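Fumarylacetoacetate hydrolase (Burkholderia xenovorans, PDB 5TI1) probably hydrolyses fumarylacetoacetate to fumarate and acetoacetate, the last step of phenylalanine and tyrosine breakdown, with a magnesium ion in its active site. Local coordinates at residues 158-163 / 375-380; 177-182 / 348-353; 223-228 / 387-392; 325-330 / 341-346. One frame throughout, in Å; residues are numbered along the deposited sequence.

How the contacts relate
All four contacts lie in the C-terminal fumarylacetoacetate hydrolase domain. Contacts 1 and 3 have centres about 10 Å apart and lie beside the metal site: contact 3 supplies two magnesium ligands, and contact 1 brings together the predicted proton acceptor and a predicted substrate-binding threonine next to it. Their segments alternate along the chain, and Ser379 of contact 1 is hydrogen-bonded to Glu391 of contact 3. Contact 2, centred about 10 Å from contact 1, touches it: Trp179 packs on helix 158-168. Contact 4 is a hairpin about 10 Å from contact 3 between centres. Residues 325-346 fall between the paired segments of each other contact in sequence. The hairpin packs against strand 223-233, which carries two metal ligands.

Contact 1. Residues 158-163 / 375-380; sequences KEHATN and SGTISG
Thr377 lies over one face of the His160 imidazole in a CH-pi contact. Its CB is 3.4 Å from the centroid of the His160 ring and 11° off the ring normal, so the methine sits almost over the centre. Both outer branches of the threonine also reach the ring. CG2 comes within 3.4 Å of His160 ND1, and OG1 lies 3.6 Å from His160 CE1. The imidazole is carried off the helix by a CG anti to the backbone N (chi1 177°).

The other direct contacts are non-bonded. Ser379 OG stands near the ring plane, at its edge, 3.8 Å from His160 CB. The bent Glu159 chain lies along the loop backbone, with CG 3.4 Å from Gly380 O.

No hydrogen bond links the two segments directly. Glu391 joins them instead: it bonds to Ser379 OG and Asn163 ND2, and weakly to His160 ND1. Tyr155, a predicted substrate residue, meets the His160 ring as well.

His160 is the predicted proton acceptor and Thr377 a predicted substrate residue. The threonine covers one face of the imidazole, while the weak bond between Glu391 and ND1 is consistent with a second-shell carboxylate orienting the ring.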
loop_
_atom_site.group_PDB
_atom_site.type_symbol
_atom_site.label_atom_id
_atom_site.label_comp_id
_atom_site.label_asym_id
_atom_site.label_seq_id
_atom_site.Cartn_x
_atom_site.Cartn_y
_atom_site.Cartn_z
ATOM N N LYS B 158 -14.283 12.367 -16.022
ATOM C CA LYS B 158 -14.249 12.403 -17.481
ATOM C C LYS B 158 -13.607 13.690 -17.986
ATOM O O LYS B 158 -12.823 13.665 -18.941
ATOM C CB LYS B 158 -15.658 12.245 -18.059
ATOM C CG LYS B 158 -15.656 12.018 -19.558
ATOM C CD LYS B 158 -17.045 11.651 -20.081
ATOM C CE LYS B 158 -17.007 11.324 -21.567
ATOM N NZ LYS B 158 -18.322 10.824 -22.080
ATOM N N GLU B 159 -13.922 14.822 -17.352
ATOM C CA GLU B 159 -13.349 16.100 -17.775
ATOM C C GLU B 159 -11.838 16.121 -17.577
ATOM O O GLU B 159 -11.096 16.671 -18.403
ATOM C CB GLU B 159 -14.003 17.250 -17.000
ATOM C CG GLU B 159 -15.513 17.427 -17.233
ATOM C CD GLU B 159 -16.369 16.507 -16.366
ATOM O OE1 GLU B 159 -15.830 15.524 -15.806
ATOM O OE2 GLU B 159 -17.585 16.768 -16.242
ATOM N N HIS B 160 -11.366 15.536 -16.480
ATOM C CA HIS B 160 -9.930 15.465 -16.237
ATOM C C HIS B 160 -9.246 14.560 -17.255
ATOM O O HIS B 160 -8.236 14.938 -17.860
ATOM C CB HIS B 160 -9.669 14.970 -14.819
ATOM C CG HIS B 160 -8.217 14.803 -14.505
ATOM N ND1 HIS B 160 -7.390 15.871 -14.233
ATOM C CD2 HIS B 160 -7.437 13.697 -14.445
ATOM C CE1 HIS B 160 -6.165 15.431 -14.006
ATOM N NE2 HIS B 160 -6.165 14.117 -14.131
ATOM N N ALA B 161 -9.780 13.348 -17.447
ATOM C CA ALA B 161 -9.219 12.440 -18.440
ATOM C C ALA B 161 -9.276 13.046 -19.830
ATOM O O ALA B 161 -8.383 12.805 -20.651
ATOM C CB ALA B 161 -9.964 11.104 -18.414
ATOM N N THR B 162 -10.327 13.823 -20.114
ATOM C CA THR B 162 -10.418 14.520 -21.392
ATOM C C THR B 162 -9.358 15.609 -21.495
ATOM O O THR B 162 -8.617 15.675 -22.485
ATOM C CB THR B 162 -11.816 15.109 -21.571
ATOM O OG1 THR B 162 -12.782 14.050 -21.556
ATOM C CG2 THR B 162 -11.918 15.863 -22.888
ATOM N N ASN B 163 -9.270 16.474 -20.480
ATOM C CA ASN B 163 -8.273 17.545 -20.502
ATOM C C ASN B 163 -6.869 16.979 -20.658
ATOM O O ASN B 163 -6.136 17.346 -21.584
ATOM C CB ASN B 163 -8.370 18.381 -19.226
ATOM C CG ASN B 163 -9.598 19.267 -19.205
ATOM O OD1 ASN B 163 -10.119 19.644 -20.252
ATOM N ND2 ASN B 163 -10.067 19.601 -18.007
ATOM N N SER B 375 -10.541 9.629 -5.261
ATOM C CA SER B 375 -11.483 9.680 -6.373
ATOM C C SER B 375 -10.782 9.791 -7.719
ATOM O O SER B 375 -11.367 9.421 -8.742
ATOM C CB SER B 375 -12.435 10.868 -6.193
ATOM O OG SER B 375 -11.705 12.086 -6.156
ATOM N N GLY B 376 -9.544 10.266 -7.736
ATOM C CA GLY B 376 -8.979 10.866 -8.924
ATOM C C GLY B 376 -9.290 12.353 -8.978
ATOM O O GLY B 376 -10.233 12.839 -8.357
ATOM N N THR B 377 -8.454 13.085 -9.720
ATOM C CA THR B 377 -8.600 14.538 -9.856
ATOM C C THR B 377 -10.009 14.917 -10.282
ATOM O O THR B 377 -10.496 14.462 -11.314
ATOM C CB THR B 377 -7.608 15.093 -10.879
ATOM O OG1 THR B 377 -6.276 14.744 -10.504
ATOM C CG2 THR B 377 -7.727 16.617 -10.948
ATOM N N ILE B 378 -10.651 15.774 -9.499
ATOM C CA ILE B 378 -12.029 16.184 -9.744
ATOM C C ILE B 378 -12.014 17.453 -10.591
ATOM O O ILE B 378 -11.592 18.519 -10.132
ATOM C CB ILE B 378 -12.779 16.405 -8.427
ATOM C CG1 ILE B 378 -12.706 15.136 -7.573
ATOM C CG2 ILE B 378 -14.223 16.815 -8.706
ATOM C CD1 ILE B 378 -13.047 15.349 -6.120
ATOM N N SER B 379 -12.470 17.343 -11.833
ATOM C CA SER B 379 -12.532 18.479 -12.741
ATOM C C SER B 379 -13.949 18.645 -13.261
ATOM O O SER B 379 -14.616 17.660 -13.613
ATOM C CB SER B 379 -11.554 18.316 -13.905
ATOM O OG SER B 379 -10.227 18.526 -13.455
ATOM N N GLY B 380 -14.404 19.895 -13.301
ATOM C CA GLY B 380 -15.767 20.196 -13.655
ATOM C C GLY B 380 -15.927 20.636 -15.095
ATOM O O GLY B 380 -15.028 20.480 -15.927
#

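Contact 2. Residues 177-182 / 348-353; sequences PNWSEM and HMYWTM
Trp351 points the edge of its indole at the face of Trp179. The five-membered ring of Trp351 and the six-membered ring of Trp179 have centroids 5.3 Å apart and planes at 61°, an edge-to-face pair. The same edge makes the hydrogen bond of the contact. Trp351 NE1 donates to Trp179 O at 3.2 Å, with an N-H...O angle of 149°. The oxygen lies close to the indole plane.

Trp351 is also covered on both faces. Met182 C lies over one, and Tyr350 CD1 over the other. Tyr350 takes the far corner of Trp179 as well: Trp179 CH2 is 3.5 Å from Tyr350 CB, and CZ3 stands over the tyrosine ring. These two rings meet obliquely. With Trp351 they form an aromatic cluster. The indole of Trp179 extends to its partners with CG anti to the backbone N (chi1 -170°).

Further out, a water lies 2.7 Å from Ser180 OG and makes a weak bond to Tyr350 OH. The tyrosine hydroxyl is also held by Asp307 N. Trp179 NE1 bonds to Tyr155 O, which ties the cluster to a predicted substrate-binding residue. Ser180 O is buried without a polar partner.

Glu181 forms a salt bridge with Arg214 of the second subunit, placing the 177-182 turn at the dimer interface. Trp179 packs on Lys158 and Ala161 of helix 158-168. Thr352 is the N-cap of helix 353-362.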
loop_
_atom_site.group_PDB
_atom_site.type_symbol
_atom_site.label_atom_id
_atom_site.label_comp_id
_atom_site.label_asym_id
_atom_site.label_seq_id
_atom_site.Cartn_x
_atom_site.Cartn_y
_atom_site.Cartn_z
ATOM N N PRO B 177 -9.896 3.751 -24.751
ATOM C CA PRO B 177 -11.122 2.938 -24.754
ATOM C C PRO B 177 -11.424 2.275 -23.416
ATOM O O PRO B 177 -12.597 2.185 -23.038
ATOM C CB PRO B 177 -10.851 1.915 -25.868
ATOM C CG PRO B 177 -9.369 1.870 -25.994
ATOM C CD PRO B 177 -8.903 3.261 -25.719
ATOM N N ASN B 178 -10.417 1.835 -22.663
ATOM C CA ASN B 178 -10.736 1.184 -21.395
ATOM C C ASN B 178 -11.313 2.155 -20.361
ATOM O O ASN B 178 -11.925 1.701 -19.388
ATOM C CB ASN B 178 -9.501 0.471 -20.829
ATOM C CG ASN B 178 -8.345 1.421 -20.551
ATOM O OD1 ASN B 178 -8.328 2.553 -21.027
ATOM N ND2 ASN B 178 -7.363 0.950 -19.790
ATOM N N TRP B 179 -11.143 3.472 -20.550
ATOM C CA TRP B 179 -11.534 4.428 -19.514
ATOM C C TRP B 179 -13.046 4.433 -19.285
ATOM O O TRP B 179 -13.510 4.570 -18.146
ATOM C CB TRP B 179 -11.044 5.842 -19.867
ATOM C CG TRP B 179 -11.224 6.794 -18.719
ATOM C CD1 TRP B 179 -10.297 7.127 -17.772
ATOM C CD2 TRP B 179 -12.424 7.488 -18.368
ATOM N NE1 TRP B 179 -10.842 8.002 -16.862
ATOM C CE2 TRP B 179 -12.147 8.241 -17.207
ATOM C CE3 TRP B 179 -13.703 7.568 -18.937
ATOM C CZ2 TRP B 179 -13.103 9.056 -16.601
ATOM C CZ3 TRP B 179 -14.651 8.372 -18.330
ATOM C CH2 TRP B 179 -14.348 9.101 -17.171
ATOM N N SER B 180 -13.830 4.303 -20.347
ATOM C CA SER B 180 -15.281 4.307 -20.222
ATOM C C SER B 180 -15.850 2.917 -19.946
ATOM O O SER B 180 -17.072 2.775 -19.837
ATOM C CB SER B 180 -15.912 4.904 -21.483
ATOM O OG SER B 180 -15.505 6.260 -21.655
ATOM N N GLU B 181 -14.993 1.900 -19.823
ATOM C CA GLU B 181 -15.414 0.548 -19.477
ATOM C C GLU B 181 -15.097 0.177 -18.035
ATOM O O GLU B 181 -15.641 -0.811 -17.536
ATOM C CB GLU B 181 -14.759 -0.474 -20.417
ATOM C CG GLU B 181 -15.124 -0.286 -21.888
ATOM C CD GLU B 181 -16.426 -0.987 -22.275
ATOM O OE1 GLU B 181 -16.962 -1.745 -21.442
ATOM O OE2 GLU B 181 -16.901 -0.785 -23.411
ATOM N N MET B 182 -14.239 0.935 -17.351
ATOM C CA MET B 182 -13.885 0.589 -15.984
ATOM C C MET B 182 -13.384 1.831 -15.268
ATOM O O MET B 182 -12.819 2.731 -15.903
ATOM C CB MET B 182 -12.811 -0.506 -15.953
ATOM C CG MET B 182 -11.481 -0.049 -16.496
ATOM S SD MET B 182 -10.159 -1.232 -16.243
ATOM C CE MET B 182 -10.739 -2.570 -17.278
ATOM N N HIS B 348 -19.629 15.679 -10.302
ATOM C CA HIS B 348 -19.339 15.519 -11.725
ATOM C C HIS B 348 -18.596 14.230 -12.067
ATOM O O HIS B 348 -18.415 13.939 -13.256
ATOM C CB HIS B 348 -18.524 16.706 -12.227
ATOM C CG HIS B 348 -19.223 18.014 -12.063
ATOM N ND1 HIS B 348 -20.509 18.222 -12.509
ATOM C CD2 HIS B 348 -18.826 19.177 -11.494
ATOM C CE1 HIS B 348 -20.874 19.460 -12.231
ATOM N NE2 HIS B 348 -19.870 20.061 -11.614
ATOM N N MET B 349 -18.151 13.468 -11.076
ATOM C CA MET B 349 -17.382 12.260 -11.366
ATOM C C MET B 349 -18.202 11.244 -12.167
ATOM O O MET B 349 -19.387 11.018 -11.902
ATOM C CB MET B 349 -16.881 11.643 -10.066
ATOM C CG MET B 349 -15.915 12.545 -9.302
ATOM S SD MET B 349 -14.498 13.133 -10.280
ATOM C CE MET B 349 -13.221 12.002 -9.707
ATOM N N TYR B 350 -17.550 10.646 -13.167
ATOM C CA TYR B 350 -18.193 9.677 -14.052
ATOM C C TYR B 350 -18.394 8.325 -13.369
ATOM O O TYR B 350 -19.377 7.629 -13.641
ATOM C CB TYR B 350 -17.342 9.517 -15.312
ATOM C CG TYR B 350 -17.993 8.792 -16.468
ATOM C CD1 TYR B 350 -17.865 7.416 -16.610
ATOM C CD2 TYR B 350 -18.701 9.486 -17.437
ATOM C CE1 TYR B 350 -18.448 6.746 -17.684
ATOM C CE2 TYR B 350 -19.284 8.831 -18.511
ATOM C CZ TYR B 350 -19.155 7.461 -18.630
ATOM O OH TYR B 350 -19.736 6.808 -19.697
ATOM N N TRP B 351 -17.467 7.918 -12.505
ATOM C CA TRP B 351 -17.576 6.657 -11.773
ATOM C C TRP B 351 -17.814 6.964 -10.301
ATOM O O TRP B 351 -17.102 7.779 -9.711
ATOM C CB TRP B 351 -16.314 5.799 -11.937
ATOM C CG TRP B 351 -16.032 5.333 -13.344
ATOM C CD1 TRP B 351 -15.113 5.851 -14.213
ATOM C CD2 TRP B 351 -16.662 4.240 -14.037
ATOM N NE1 TRP B 351 -15.133 5.152 -15.399
ATOM C CE2 TRP B 351 -16.077 4.162 -15.319
ATOM C CE3 TRP B 351 -17.665 3.322 -13.697
ATOM C CZ2 TRP B 351 -16.464 3.205 -16.265
ATOM C CZ3 TRP B 351 -18.049 2.369 -14.643
ATOM C CH2 TRP B 351 -17.445 2.318 -15.906
ATOM N N THR B 352 -18.808 6.314 -9.707
ATOM C CA THR B 352 -19.107 6.559 -8.304
ATOM C C THR B 352 -18.172 5.765 -7.395
ATOM O O THR B 352 -17.438 4.876 -7.831
ATOM C CB THR B 352 -20.547 6.177 -7.991
ATOM O OG1 THR B 352 -20.686 4.758 -8.141
ATOM C CG2 THR B 352 -21.487 6.899 -8.938
ATOM N N MET B 353 -18.236 6.092 -6.100
ATOM C CA MET B 353 -17.524 5.317 -5.090
ATOM C C MET B 353 -17.954 3.857 -5.103
ATOM O O MET B 353 -17.118 2.955 -4.987
ATOM C CB MET B 353 -17.763 5.926 -3.711
ATOM C CG MET B 353 -17.129 7.291 -3.509
ATOM S SD MET B 353 -17.538 7.982 -1.889
ATOM C CE MET B 353 -19.258 8.432 -2.139
HETATM O O HOH W 1 -17.670 7.898 -21.562
#

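Contact 3. Residues 223-228 / 387-392; sequences LDIELE and GSLLEL. With MG (magnesium ion), chain K.
Asp224 receives the first backbone N-H groups of helix 389-392 on its carboxylate. Leu389 N reaches Asp224 OD1 at 2.9 Å through the syn lone pair. Leu390 N reaches Asp224 OD2 at 2.8 Å, again on the syn side but 34° out of the carboxylate plane. The two oxygens thus hold neighbouring amides at the helix start. OD1 also accepts weakly from Ile225 N. Asp224 CG lies anti to the backbone N (chi1 -160°), which directs the carboxylate at that helix end. OD2 also has a salt bridge to Arg264.

The helix has its own cap. Ser388 OG accepts from Glu391 N at 3.1 Å and donates to Glu391 OE2 at 2.7 Å. Leu227 N gives a nearly straight bond of 3.0 Å to Gly387 O, lying in the carbonyl plane. Ile225 CG1 adds an apolar touch to Leu389 CD2.

Beyond this join, Glu226 OE2 and Glu228 OE1 each bind magnesium at 2.2 Å. Asp153 and Asp260 complete its protein ligands. Glu226 OE1 pairs with Arg264, and Glu228 OE2 accepts from Gly376 N.

Arg264 is therefore shared by Asp224 and Glu226. The helix amides and the arginine would probably offset the charge of Asp224, and the strand that bears two metal ligands is tied directly to the helix start.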
loop_
_atom_site.group_PDB
_atom_site.type_symbol
_atom_site.label_atom_id
_atom_site.label_comp_id
_atom_site.label_asym_id
_atom_site.label_seq_id
_atom_site.Cartn_x
_atom_site.Cartn_y
_atom_site.Cartn_z
ATOM N N LEU B 223 5.557 20.791 -10.264
ATOM C CA LEU B 223 4.886 20.341 -9.056
ATOM C C LEU B 223 3.433 20.794 -9.074
ATOM O O LEU B 223 3.141 21.984 -9.262
ATOM C CB LEU B 223 5.608 20.891 -7.830
ATOM C CG LEU B 223 5.085 20.449 -6.474
ATOM C CD1 LEU B 223 5.214 18.907 -6.329
ATOM C CD2 LEU B 223 5.827 21.204 -5.389
ATOM N N ASP B 224 2.517 19.851 -8.873
ATOM C CA ASP B 224 1.107 20.133 -9.074
ATOM C C ASP B 224 0.297 19.518 -7.941
ATOM O O ASP B 224 0.757 18.616 -7.232
ATOM C CB ASP B 224 0.640 19.606 -10.444
ATOM C CG ASP B 224 -0.643 20.267 -10.929
ATOM O OD1 ASP B 224 -1.200 21.109 -10.195
ATOM O OD2 ASP B 224 -1.093 19.951 -12.052
ATOM N N ILE B 225 -0.913 20.044 -7.763
ATOM C CA ILE B 225 -1.912 19.424 -6.899
ATOM C C ILE B 225 -2.716 18.426 -7.712
ATOM O O ILE B 225 -2.675 18.431 -8.948
ATOM C CB ILE B 225 -2.875 20.455 -6.289
ATOM C CG1 ILE B 225 -3.842 20.948 -7.372
ATOM C CG2 ILE B 225 -2.111 21.595 -5.635
ATOM C CD1 ILE B 225 -4.898 21.889 -6.877
ATOM N N GLU B 226 -3.481 17.590 -7.021
ATOM C CA GLU B 226 -4.616 16.899 -7.622
ATOM C C GLU B 226 -5.747 16.987 -6.615
ATOM O O GLU B 226 -5.682 16.357 -5.551
ATOM C CB GLU B 226 -4.296 15.447 -7.987
ATOM C CG GLU B 226 -3.225 15.340 -9.066
ATOM C CD GLU B 226 -3.330 14.078 -9.896
ATOM O OE1 GLU B 226 -2.965 14.115 -11.090
ATOM O OE2 GLU B 226 -3.777 13.055 -9.358
ATOM N N LEU B 227 -6.743 17.818 -6.930
ATOM C CA LEU B 227 -7.917 17.977 -6.084
ATOM C C LEU B 227 -8.752 16.710 -6.150
ATOM O O LEU B 227 -9.205 16.321 -7.234
ATOM C CB LEU B 227 -8.744 19.181 -6.534
ATOM C CG LEU B 227 -10.188 19.192 -6.017
ATOM C CD1 LEU B 227 -10.226 19.453 -4.529
ATOM C CD2 LEU B 227 -10.991 20.257 -6.743
ATOM N N GLU B 228 -8.948 16.069 -4.998
ATOM C CA GLU B 228 -9.683 14.813 -4.925
ATOM C C GLU B 228 -10.435 14.729 -3.606
ATOM O O GLU B 228 -10.203 15.504 -2.677
ATOM C CB GLU B 228 -8.743 13.605 -5.029
ATOM C CG GLU B 228 -7.804 13.626 -6.217
ATOM C CD GLU B 228 -7.073 12.320 -6.388
ATOM O OE1 GLU B 228 -6.016 12.306 -7.050
ATOM O OE2 GLU B 228 -7.565 11.312 -5.851
ATOM N N GLY B 387 -9.302 20.466 -11.638
ATOM C CA GLY B 387 -8.705 20.062 -10.383
ATOM C C GLY B 387 -7.196 20.021 -10.336
ATOM O O GLY B 387 -6.645 19.444 -9.390
ATOM N N SER B 388 -6.503 20.616 -11.307
ATOM C CA SER B 388 -5.049 20.637 -11.284
ATOM C C SER B 388 -4.545 21.874 -12.013
ATOM O O SER B 388 -5.183 22.355 -12.947
ATOM C CB SER B 388 -4.460 19.379 -11.934
ATOM O OG SER B 388 -4.720 19.363 -13.327
ATOM N N LEU B 389 -3.378 22.375 -11.587
ATOM C CA LEU B 389 -2.742 23.455 -12.334
ATOM C C LEU B 389 -2.404 23.018 -13.749
ATOM O O LEU B 389 -2.437 23.840 -14.673
ATOM C CB LEU B 389 -1.480 23.952 -11.622
ATOM C CG LEU B 389 -1.619 24.862 -10.401
ATOM C CD1 LEU B 389 -2.480 26.062 -10.727
ATOM C CD2 LEU B 389 -2.187 24.117 -9.208
ATOM N N LEU B 390 -2.086 21.731 -13.939
ATOM C CA LEU B 390 -1.865 21.210 -15.284
ATOM C C LEU B 390 -3.049 21.522 -16.199
ATOM O O LEU B 390 -2.870 21.968 -17.339
ATOM C CB LEU B 390 -1.601 19.704 -15.224
ATOM C CG LEU B 390 -1.556 19.002 -16.586
ATOM C CD1 LEU B 390 -0.329 19.437 -17.380
ATOM C CD2 LEU B 390 -1.626 17.475 -16.444
ATOM N N GLU B 391 -4.273 21.319 -15.708
ATOM C CA GLU B 391 -5.443 21.667 -16.511
ATOM C C GLU B 391 -5.702 23.169 -16.492
ATOM O O GLU B 391 -5.935 23.775 -17.543
ATOM C CB GLU B 391 -6.678 20.920 -16.014
ATOM C CG GLU B 391 -6.546 19.401 -16.006
ATOM C CD GLU B 391 -7.559 18.770 -15.097
ATOM O OE1 GLU B 391 -8.664 18.456 -15.572
ATOM O OE2 GLU B 391 -7.261 18.610 -13.895
ATOM N N LEU B 392 -5.677 23.777 -15.303
ATOM C CA LEU B 392 -6.048 25.183 -15.179
ATOM C C LEU B 392 -5.197 26.079 -16.073
ATOM O O LEU B 392 -5.705 27.068 -16.618
ATOM C CB LEU B 392 -5.941 25.626 -13.716
ATOM C CG LEU B 392 -6.949 24.969 -12.767
ATOM C CD1 LEU B 392 -6.614 25.231 -11.306
ATOM C CD2 LEU B 392 -8.377 25.412 -13.100
HETATM MG MG MG K . -4.425 11.310 -8.238
#

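Contact 4. Residues 325-330 / 341-346; sequences TLEVTL and ITRTNF
Val328 and Ile341 pack together along this antiparallel hairpin. Val328 CG1 lies against Ile341 CD1 at 3.8 Å. Its CB and CG2 both rest on the methyl of Thr342, with CG2 to CG2 at 3.8 Å. That methyl sits between the backbone N and the carbonyl carbon of Thr342. OG1, anti to the backbone N, faces the carbonyl oxygens of Phe386 and Asp384, which can share its one proton. Ile341 uses its other branch differently: CG2 fits against Leu330 CB at 3.9 Å. At the far end, Leu326 CD1 reaches past the strand to Phe346 CB, 4.2 Å away, while its CB touches the Thr344 methyl.

The opposite face carries Thr325, Glu327, Arg343 and Asn345. Glu327 CG and Arg343 CG meet at 3.9 Å, and the long salt bridge from Glu327 OE2 to Arg343 NE spans 4.0 Å. Their flat groups are turned 66° apart.

Four backbone hydrogen bonds hold the strands in register, including the reciprocal pair between Leu326 and Thr344.

Strand 416-424 pairs with the other edge of strand 321-331. Against the face bearing Leu326 and Val328, Ile225 and Leu227 of strand 223-233 meet Val328, while Leu389 and Leu392 of helix 389-392 pack on Ile341.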
loop_
_atom_site.group_PDB
_atom_site.type_symbol
_atom_site.label_atom_id
_atom_site.label_comp_id
_atom_site.label_asym_id
_atom_site.label_seq_id
_atom_site.Cartn_x
_atom_site.Cartn_y
_atom_site.Cartn_z
ATOM N N THR B 325 -19.442 20.804 -2.755
ATOM C CA THR B 325 -18.734 21.945 -3.313
ATOM C C THR B 325 -17.272 21.878 -2.884
ATOM O O THR B 325 -16.977 21.670 -1.705
ATOM C CB THR B 325 -19.379 23.254 -2.844
ATOM O OG1 THR B 325 -20.683 23.378 -3.423
ATOM C CG2 THR B 325 -18.545 24.456 -3.260
ATOM N N LEU B 326 -16.361 22.022 -3.842
ATOM C CA LEU B 326 -14.927 21.978 -3.582
ATOM C C LEU B 326 -14.249 23.239 -4.108
ATOM O O LEU B 326 -14.629 23.768 -5.159
ATOM C CB LEU B 326 -14.302 20.738 -4.231
ATOM C CG LEU B 326 -14.880 19.383 -3.829
ATOM C CD1 LEU B 326 -14.426 18.316 -4.806
ATOM C CD2 LEU B 326 -14.487 18.997 -2.416
ATOM N N GLU B 327 -13.235 23.712 -3.373
ATOM C CA GLU B 327 -12.469 24.892 -3.748
ATOM C C GLU B 327 -11.007 24.676 -3.391
ATOM O O GLU B 327 -10.675 23.931 -2.467
ATOM C CB GLU B 327 -12.969 26.173 -3.048
ATOM C CG GLU B 327 -14.434 26.496 -3.306
ATOM C CD GLU B 327 -14.823 27.904 -2.870
ATOM O OE1 GLU B 327 -13.947 28.633 -2.359
ATOM O OE2 GLU B 327 -16.006 28.277 -3.041
ATOM N N VAL B 328 -10.132 25.341 -4.131
ATOM C CA VAL B 328 -8.706 25.314 -3.850
ATOM C C VAL B 328 -8.216 26.751 -3.865
ATOM O O VAL B 328 -8.597 27.532 -4.744
ATOM C CB VAL B 328 -7.929 24.446 -4.863
ATOM C CG1 VAL B 328 -6.416 24.513 -4.608
ATOM C CG2 VAL B 328 -8.433 22.976 -4.822
ATOM N N THR B 329 -7.411 27.111 -2.876
ATOM C CA THR B 329 -6.733 28.394 -2.882
ATOM C C THR B 329 -5.231 28.165 -2.912
ATOM O O THR B 329 -4.727 27.120 -2.471
ATOM C CB THR B 329 -7.127 29.268 -1.675
ATOM O OG1 THR B 329 -6.654 28.675 -0.462
ATOM C CG2 THR B 329 -8.653 29.435 -1.606
ATOM N N LEU B 330 -4.526 29.143 -3.479
ATOM C CA LEU B 330 -3.073 29.139 -3.546
ATOM C C LEU B 330 -2.598 30.460 -2.971
ATOM O O LEU B 330 -3.090 31.520 -3.369
ATOM C CB LEU B 330 -2.579 28.960 -4.993
ATOM C CG LEU B 330 -1.085 28.687 -5.243
ATOM C CD1 LEU B 330 -0.893 27.986 -6.575
ATOM C CD2 LEU B 330 -0.235 29.957 -5.193
ATOM N N ILE B 341 -8.161 29.367 -6.951
ATOM C CA ILE B 341 -7.723 28.989 -8.288
ATOM C C ILE B 341 -8.677 28.021 -8.972
ATOM O O ILE B 341 -8.588 27.857 -10.201
ATOM C CB ILE B 341 -6.299 28.401 -8.269
ATOM C CG1 ILE B 341 -6.260 27.109 -7.436
ATOM C CG2 ILE B 341 -5.304 29.466 -7.787
ATOM C CD1 ILE B 341 -5.038 26.239 -7.704
ATOM N N THR B 342 -9.574 27.371 -8.234
ATOM C CA THR B 342 -10.608 26.579 -8.882
ATOM C C THR B 342 -11.776 26.392 -7.923
ATOM O O THR B 342 -11.614 26.478 -6.702
ATOM C CB THR B 342 -10.060 25.228 -9.360
ATOM O OG1 THR B 342 -11.028 24.597 -10.207
ATOM C CG2 THR B 342 -9.710 24.319 -8.179
ATOM N N ARG B 343 -12.963 26.179 -8.501
ATOM C CA ARG B 343 -14.172 25.826 -7.762
ATOM C C ARG B 343 -14.896 24.759 -8.571
ATOM O O ARG B 343 -15.193 24.986 -9.744
ATOM C CB ARG B 343 -15.090 27.040 -7.554
ATOM C CG ARG B 343 -14.475 28.229 -6.814
ATOM C CD ARG B 343 -15.397 29.465 -6.900
ATOM N NE ARG B 343 -14.912 30.576 -6.080
ATOM C CZ ARG B 343 -13.962 31.435 -6.452
ATOM N NH1 ARG B 343 -13.376 31.316 -7.638
ATOM N NH2 ARG B 343 -13.583 32.411 -5.632
ATOM N N THR B 344 -15.162 23.603 -7.971
ATOM C CA THR B 344 -15.849 22.538 -8.703
ATOM C C THR B 344 -16.756 21.778 -7.736
ATOM O O THR B 344 -17.107 22.285 -6.665
ATOM C CB THR B 344 -14.834 21.625 -9.412
ATOM O OG1 THR B 344 -15.533 20.707 -10.262
ATOM C CG2 THR B 344 -14.017 20.837 -8.404
ATOM N N ASN B 345 -17.152 20.562 -8.123
ATOM C CA ASN B 345 -18.076 19.755 -7.340
ATOM C C ASN B 345 -17.773 18.281 -7.566
ATOM O O ASN B 345 -17.503 17.860 -8.692
ATOM C CB ASN B 345 -19.543 20.048 -7.712
ATOM C CG ASN B 345 -20.521 19.577 -6.643
ATOM O OD1 ASN B 345 -20.660 18.376 -6.392
ATOM N ND2 ASN B 345 -21.188 20.529 -5.993
ATOM N N PHE B 346 -17.827 17.504 -6.482
ATOM C CA PHE B 346 -17.637 16.061 -6.562
ATOM C C PHE B 346 -18.733 15.374 -7.388
ATOM O O PHE B 346 -18.509 14.282 -7.920
ATOM C CB PHE B 346 -17.574 15.512 -5.132
ATOM C CG PHE B 346 -17.343 14.026 -5.036
ATOM C CD1 PHE B 346 -16.165 13.457 -5.486
ATOM C CD2 PHE B 346 -18.295 13.204 -4.443
ATOM C CE1 PHE B 346 -15.946 12.077 -5.364
ATOM C CE2 PHE B 346 -18.083 11.831 -4.320
ATOM C CZ PHE B 346 -16.908 11.267 -4.775
#